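Local coordinates for glycoside hydrolase family 31 (Trueperella pyogenes, PDB 5I0F), which probably cleaves the alpha-glucosidic bonds of cycloalternan, passing through a covalent glycosyl-enzyme intermediate, at residues 687-692 with 713-718; 701-706 with 721-726. All blocks are in the same frame, centred on the assembly; numbering follows the deposited sequence.

Contact 1: residues 687-692 with 713-718; sequences ATTWTT and LVTRAV
Strands 689-692 and 713-717 run antiparallel, with Trp-690 facing Arg-716 and Thr-692 facing Val-714 as hydrogen-bonded pairs and their short axes 154° apart. Each of these pairs is closed by two N-H...O=C bonds. Past the strand ends, Val-718 N gives one more bond to Thr-688 O at 2.9 Å. It is nearly straight at the hydrogen, but the donor stands well above the carbonyl plane.

The non-hydrogen-bonded positions carry Thr-689, Thr-691, Thr-715 and Ala-717 on one face. Thr-691 and Thr-715 meet through their hydroxyls, OG1 to OG1 at 2.8 Å; either may be the donor. Both residues hold OG1 beside the backbone N and anti to the carbonyl carbon (chi1 -66° and -62°). The Thr-715 methyl CG2 thus points along the strand and lies 3.7 Å from Thr-689 CB. On the other side of the hydroxyl pair, Thr-691 CG2 touches Leu-713 CD2 at 4.0 Å.

The other face carries Trp-690, Thr-692, Val-714 and Arg-716. Val-718 closes its end, with CG1 against Trp-690 CB at 3.8 Å and CG2 over the Thr-688 carbonyl. The Trp-690 indole itself leads away from the pair. The Arg-716 chain bends at chi2, and its NH1 turns back to Ala-717 O at 2.9 Å.

Thr-691 and its neighbours lie on the more exposed face of this two-stranded sheet in the C-terminal domain. The opposite face packs on strand 725-728, where Thr-692, Val-714 and Arg-716 all touch Tyr-726. Thr-692 OG1 is hydrogen-bonded to Asn-680 ND2, and Arg-716 NE forms a salt bridge to Asp-701.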
loop_
_atom_site.group_PDB
_atom_site.type_symbol
_atom_site.label_atom_id
_atom_site.label_comp_id
_atom_site.label_asym_id
_atom_site.label_seq_id
_atom_site.Cartn_x
_atom_site.Cartn_y
_atom_site.Cartn_z
ATOM N N ALA A 687 -15.435 -9.396 -25.649
ATOM C CA ALA A 687 -15.308 -8.256 -26.571
ATOM C C ALA A 687 -14.629 -8.660 -27.877
ATOM O O ALA A 687 -13.558 -9.268 -27.848
ATOM C CB ALA A 687 -14.538 -7.130 -25.917
ATOM N N THR A 688 -15.264 -8.352 -29.013
ATOM C CA THR A 688 -14.656 -8.550 -30.345
ATOM C C THR A 688 -14.245 -7.231 -31.005
ATOM O O THR A 688 -13.433 -7.243 -31.932
ATOM C CB THR A 688 -15.621 -9.265 -31.297
ATOM O OG1 THR A 688 -16.822 -8.491 -31.394
ATOM C CG2 THR A 688 -15.958 -10.658 -30.769
ATOM N N THR A 689 -14.829 -6.107 -30.563
ATOM C CA THR A 689 -14.348 -4.774 -30.941
ATOM C C THR A 689 -14.177 -3.922 -29.683
ATOM O O THR A 689 -14.698 -4.261 -28.626
ATOM C CB THR A 689 -15.275 -4.050 -31.955
ATOM O OG1 THR A 689 -16.454 -3.592 -31.294
ATOM C CG2 THR A 689 -15.674 -4.958 -33.120
ATOM N N TRP A 690 -13.446 -2.821 -29.813
ATOM C CA TRP A 690 -13.170 -1.932 -28.688
ATOM C C TRP A 690 -13.016 -0.519 -29.222
ATOM O O TRP A 690 -12.380 -0.309 -30.258
ATOM C CB TRP A 690 -11.878 -2.361 -27.973
ATOM C CG TRP A 690 -11.762 -1.938 -26.500
ATOM C CD1 TRP A 690 -10.868 -1.057 -25.971
ATOM C CD2 TRP A 690 -12.562 -2.393 -25.415
ATOM N NE1 TRP A 690 -11.042 -0.949 -24.617
ATOM C CE2 TRP A 690 -12.086 -1.752 -24.248
ATOM C CE3 TRP A 690 -13.627 -3.295 -25.304
ATOM C CZ2 TRP A 690 -12.646 -1.979 -22.985
ATOM C CZ3 TRP A 690 -14.187 -3.529 -24.042
ATOM C CH2 TRP A 690 -13.695 -2.868 -22.899
ATOM N N THR A 691 -13.576 0.440 -28.495
ATOM C CA THR A 691 -13.582 1.824 -28.901
ATOM C C THR A 691 -12.638 2.677 -28.056
ATOM O O THR A 691 -12.632 2.572 -26.837
ATOM C CB THR A 691 -15.031 2.351 -28.872
ATOM O OG1 THR A 691 -15.783 1.647 -29.881
ATOM C CG2 THR A 691 -15.072 3.821 -29.160
ATOM N N THR A 692 -11.866 3.528 -28.724
ATOM C CA THR A 692 -10.902 4.415 -28.094
ATOM C C THR A 692 -11.193 5.866 -28.501
ATOM O O THR A 692 -11.458 6.135 -29.674
ATOM C CB THR A 692 -9.493 3.976 -28.558
ATOM O OG1 THR A 692 -9.279 2.632 -28.127
ATOM C CG2 THR A 692 -8.398 4.848 -27.997
ATOM N N LEU A 713 -13.906 9.274 -31.744
ATOM C CA LEU A 713 -13.885 7.879 -31.310
ATOM C C LEU A 713 -13.501 7.008 -32.499
ATOM O O LEU A 713 -13.903 7.299 -33.619
ATOM C CB LEU A 713 -15.260 7.455 -30.802
ATOM C CG LEU A 713 -15.753 8.170 -29.534
ATOM C CD1 LEU A 713 -17.247 7.945 -29.316
ATOM C CD2 LEU A 713 -14.952 7.718 -28.323
ATOM N N VAL A 714 -12.724 5.954 -32.257
ATOM C CA VAL A 714 -12.420 4.944 -33.280
ATOM C C VAL A 714 -12.674 3.553 -32.716
ATOM O O VAL A 714 -12.509 3.338 -31.518
ATOM C CB VAL A 714 -10.972 5.044 -33.812
ATOM C CG1 VAL A 714 -10.775 6.385 -34.495
ATOM C CG2 VAL A 714 -9.938 4.865 -32.708
ATOM N N THR A 715 -13.069 2.626 -33.590
ATOM C CA THR A 715 -13.342 1.243 -33.208
ATOM C C THR A 715 -12.346 0.289 -33.897
ATOM O O THR A 715 -11.971 0.494 -35.032
ATOM C CB THR A 715 -14.805 0.883 -33.488
ATOM O OG1 THR A 715 -15.638 1.735 -32.693
ATOM C CG2 THR A 715 -15.113 -0.563 -33.113
ATOM N N ARG A 716 -11.919 -0.731 -33.164
ATOM C CA ARG A 716 -10.832 -1.642 -33.550
ATOM C C ARG A 716 -11.323 -3.055 -33.270
ATOM O O ARG A 716 -11.803 -3.319 -32.161
ATOM C CB ARG A 716 -9.612 -1.345 -32.645
ATOM C CG ARG A 716 -8.341 -2.173 -32.834
ATOM C CD ARG A 716 -7.808 -1.903 -34.196
ATOM N NE ARG A 716 -6.471 -2.372 -34.527
ATOM C CZ ARG A 716 -6.157 -3.574 -34.993
ATOM N NH1 ARG A 716 -7.022 -4.586 -35.011
ATOM N NH2 ARG A 716 -4.919 -3.773 -35.392
ATOM N N ALA A 717 -11.201 -3.951 -34.252
ATOM C CA ALA A 717 -11.275 -5.395 -33.991
ATOM C C ALA A 717 -10.218 -5.788 -32.934
ATOM O O ALA A 717 -9.064 -5.379 -33.050
ATOM C CB ALA A 717 -11.043 -6.185 -35.279
ATOM N N VAL A 718 -10.598 -6.590 -31.940
ATOM C CA VAL A 718 -9.662 -6.998 -30.881
ATOM C C VAL A 718 -9.601 -8.520 -30.657
ATOM O O VAL A 718 -10.057 -9.049 -29.632
ATOM C CB VAL A 718 -9.923 -6.238 -29.552
ATOM C CG1 VAL A 718 -9.484 -4.789 -29.685
ATOM C CG2 VAL A 718 -11.377 -6.312 -29.113
#

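Contact 2: residues 701-706 with 721-726; sequences DYWSGE and DIIPVY
The Trp-703 indole lies between Ile-722 on one face and Tyr-702 on the other. Trp-703 NE1 donates to Ile-723 O at 2.7 Å. The oxygen sits close to the indole plane, while NE1 stands 37° out of the carbonyl plane. This bond, with the two covered faces, holds the ring in its rotation. Ile-722 CD1 reaches over the five-membered ring, 4.0 Å from its centroid, in a CH-pi contact. Trp-703 and Ile-722 run antiparallel alongside each other. On the opposite face, Tyr-702 CD2 lies over the centre of the indole, and Trp-703 CD2 sits at the edge of the Tyr-702 ring, in its plane. Beside NE1 on the same edge, Trp-703 CZ2 meets Ile-723 CG2 at 3.9 Å.

Tyr-702 and Val-725 extend together in one direction, CB to CG1 at 3.6 Å. Tyr-702 CG, anti to the backbone N (chi1 -168°), lies 3.7 Å from Val-725 CG1. Tyr-702 N also donates to Val-725 O at 3.0 Å.

Asp-701 shapes the turn. Its OD1 accepts from Trp-703 N and Ser-704 N, which arrive from opposite faces of the carboxylate; the first bond makes an Asx turn. OD2 takes the salt bridge from Arg-716 of strand 712-717 and a bond from a water at 2.7 Å; that water accepts from Val-725 N.

The turn links strands 698-701 and 707-709 in the C-terminal antiparallel sheet, where 725-728 pairs with 698-701. Helix 617-646 packs against the turn: Leu-632 touches Tyr-702, and Tyr-625 and Val-628 touch Trp-703. Ile-723 and Val-725 reach Phe-584, in the loop between helix 572-583 and barrel strand 587-590.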
loop_
_atom_site.group_PDB
_atom_site.type_symbol
_atom_site.label_atom_id
_atom_site.label_comp_id
_atom_site.label_asym_id
_atom_site.label_seq_id
_atom_site.Cartn_x
_atom_site.Cartn_y
_atom_site.Cartn_z
ATOM N N ASP A 701 -2.177 3.174 -36.030
ATOM C CA ASP A 701 -2.415 1.879 -35.381
ATOM C C ASP A 701 -1.087 1.162 -35.214
ATOM O O ASP A 701 -0.314 1.036 -36.166
ATOM C CB ASP A 701 -3.380 1.007 -36.176
ATOM C CG ASP A 701 -3.863 -0.211 -35.388
ATOM O OD1 ASP A 701 -3.188 -1.260 -35.400
ATOM O OD2 ASP A 701 -4.939 -0.125 -34.763
ATOM N N TYR A 702 -0.816 0.719 -33.987
ATOM C CA TYR A 702 0.465 0.087 -33.669
ATOM C C TYR A 702 0.708 -1.203 -34.445
ATOM O O TYR A 702 1.865 -1.557 -34.727
ATOM C CB TYR A 702 0.478 -0.222 -32.183
ATOM C CG TYR A 702 1.809 -0.615 -31.620
ATOM C CD1 TYR A 702 2.732 0.360 -31.257
ATOM C CD2 TYR A 702 2.137 -1.961 -31.415
ATOM C CE1 TYR A 702 3.948 0.014 -30.708
ATOM C CE2 TYR A 702 3.365 -2.312 -30.875
ATOM C CZ TYR A 702 4.256 -1.309 -30.516
ATOM O OH TYR A 702 5.477 -1.607 -29.973
ATOM N N TRP A 703 -0.382 -1.905 -34.769
ATOM C CA TRP A 703 -0.330 -3.254 -35.314
ATOM C C TRP A 703 -0.442 -3.268 -36.845
ATOM O O TRP A 703 0.238 -4.052 -37.494
ATOM C CB TRP A 703 -1.435 -4.119 -34.704
ATOM C CG TRP A 703 -1.507 -4.007 -33.214
ATOM C CD1 TRP A 703 -2.420 -3.295 -32.487
ATOM C CD2 TRP A 703 -0.604 -4.584 -32.278
ATOM N NE1 TRP A 703 -2.146 -3.415 -31.143
ATOM C CE2 TRP A 703 -1.027 -4.190 -30.991
ATOM C CE3 TRP A 703 0.528 -5.402 -32.402
ATOM C CZ2 TRP A 703 -0.370 -4.595 -29.838
ATOM C CZ3 TRP A 703 1.177 -5.804 -31.256
ATOM C CH2 TRP A 703 0.723 -5.394 -29.986
ATOM N N SER A 704 -1.287 -2.400 -37.406
ATOM C CA SER A 704 -1.601 -2.418 -38.839
ATOM C C SER A 704 -1.059 -1.244 -39.628
ATOM O O SER A 704 -1.124 -1.278 -40.859
ATOM C CB SER A 704 -3.115 -2.444 -39.026
ATOM O OG SER A 704 -3.691 -1.206 -38.628
ATOM N N GLY A 705 -0.576 -0.197 -38.954
ATOM C CA GLY A 705 -0.156 1.034 -39.622
ATOM C C GLY A 705 -1.268 1.993 -40.056
ATOM O O GLY A 705 -0.971 3.089 -40.515
ATOM N N GLU A 706 -2.534 1.614 -39.869
ATOM C CA GLU A 706 -3.676 2.421 -40.303
ATOM C C GLU A 706 -3.717 3.778 -39.589
ATOM O O GLU A 706 -3.602 3.857 -38.354
ATOM C CB GLU A 706 -4.984 1.671 -40.019
ATOM C CG GLU A 706 -6.203 2.207 -40.760
ATOM C CD GLU A 706 -7.526 1.847 -40.103
ATOM O OE1 GLU A 706 -7.559 1.137 -39.063
ATOM O OE2 GLU A 706 -8.558 2.301 -40.625
ATOM N N ASP A 721 -4.576 -11.371 -29.930
ATOM C CA ASP A 721 -3.273 -10.844 -30.343
ATOM C C ASP A 721 -3.226 -9.326 -30.533
ATOM O O ASP A 721 -2.183 -8.801 -30.912
ATOM C CB ASP A 721 -2.751 -11.560 -31.601
ATOM C CG ASP A 721 -3.710 -11.524 -32.752
ATOM O OD1 ASP A 721 -4.874 -11.100 -32.622
ATOM O OD2 ASP A 721 -3.306 -11.981 -33.824
ATOM N N ILE A 722 -4.329 -8.625 -30.256
ATOM C CA ILE A 722 -4.396 -7.148 -30.311
ATOM C C ILE A 722 -4.782 -6.575 -28.942
ATOM O O ILE A 722 -5.689 -7.075 -28.303
ATOM C CB ILE A 722 -5.490 -6.688 -31.310
ATOM C CG1 ILE A 722 -5.236 -7.284 -32.710
ATOM C CG2 ILE A 722 -5.642 -5.168 -31.358
ATOM C CD1 ILE A 722 -3.996 -6.773 -33.403
ATOM N N ILE A 723 -4.094 -5.512 -28.540
ATOM C CA ILE A 723 -4.589 -4.560 -27.549
ATOM C C ILE A 723 -4.541 -3.200 -28.267
ATOM O O ILE A 723 -3.526 -2.885 -28.863
ATOM C CB ILE A 723 -3.785 -4.546 -26.223
ATOM C CG1 ILE A 723 -4.258 -3.381 -25.328
ATOM C CG2 ILE A 723 -2.275 -4.496 -26.443
ATOM C CD1 ILE A 723 -3.559 -3.288 -23.982
ATOM N N PRO A 724 -5.638 -2.407 -28.218
ATOM C CA PRO A 724 -5.621 -1.141 -28.936
ATOM C C PRO A 724 -4.527 -0.186 -28.445
ATOM O O PRO A 724 -4.460 0.156 -27.251
ATOM C CB PRO A 724 -7.026 -0.575 -28.701
ATOM C CG PRO A 724 -7.870 -1.774 -28.456
ATOM C CD PRO A 724 -6.982 -2.720 -27.705
ATOM N N VAL A 725 -3.657 0.188 -29.369
ATOM C CA VAL A 725 -2.511 1.024 -29.099
ATOM C C VAL A 725 -2.349 1.913 -30.313
ATOM O O VAL A 725 -2.298 1.398 -31.441
ATOM C CB VAL A 725 -1.210 0.206 -28.889
ATOM C CG1 VAL A 725 0.012 1.127 -28.829
ATOM C CG2 VAL A 725 -1.295 -0.635 -27.611
ATOM N N TYR A 726 -2.264 3.222 -30.080
ATOM C CA TYR A 726 -2.132 4.208 -31.157
ATOM C C TYR A 726 -0.886 5.048 -30.921
ATOM O O TYR A 726 -0.633 5.463 -29.795
ATOM C CB TYR A 726 -3.382 5.085 -31.210
ATOM C CG TYR A 726 -4.634 4.280 -31.494
ATOM C CD1 TYR A 726 -5.335 3.682 -30.465
ATOM C CD2 TYR A 726 -5.092 4.085 -32.811
ATOM C CE1 TYR A 726 -6.484 2.938 -30.707
ATOM C CE2 TYR A 726 -6.243 3.338 -33.076
ATOM C CZ TYR A 726 -6.940 2.768 -32.024
ATOM O OH TYR A 726 -8.073 2.009 -32.227
HETATM O O HOH W 1 -4.727 -0.203 -32.063
#

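Overall arrangement
From the N terminus, the chain passes the N-terminal beta sheets and the eight-stranded barrel before reaching the C-terminal domain, where both contacts lie. Residues 687-692 come first, then 701-706, then 713-718, then 721-726. The segments alternate, so the two contacts cross. Contact 1 closes a loop of 20 residues that contains 701-706. Contact 2 closes one of 14 residues that contains 713-718. Their centres are about 11 Å apart. Arg-716 NE joins them through a salt bridge to Asp-701 OD2 at 2.7 Å, and Val-718 packs on Pro-724. Together they tie the two-stranded sheet to the larger antiparallel sheet, whose 701-706 turn packs on helix 617-646.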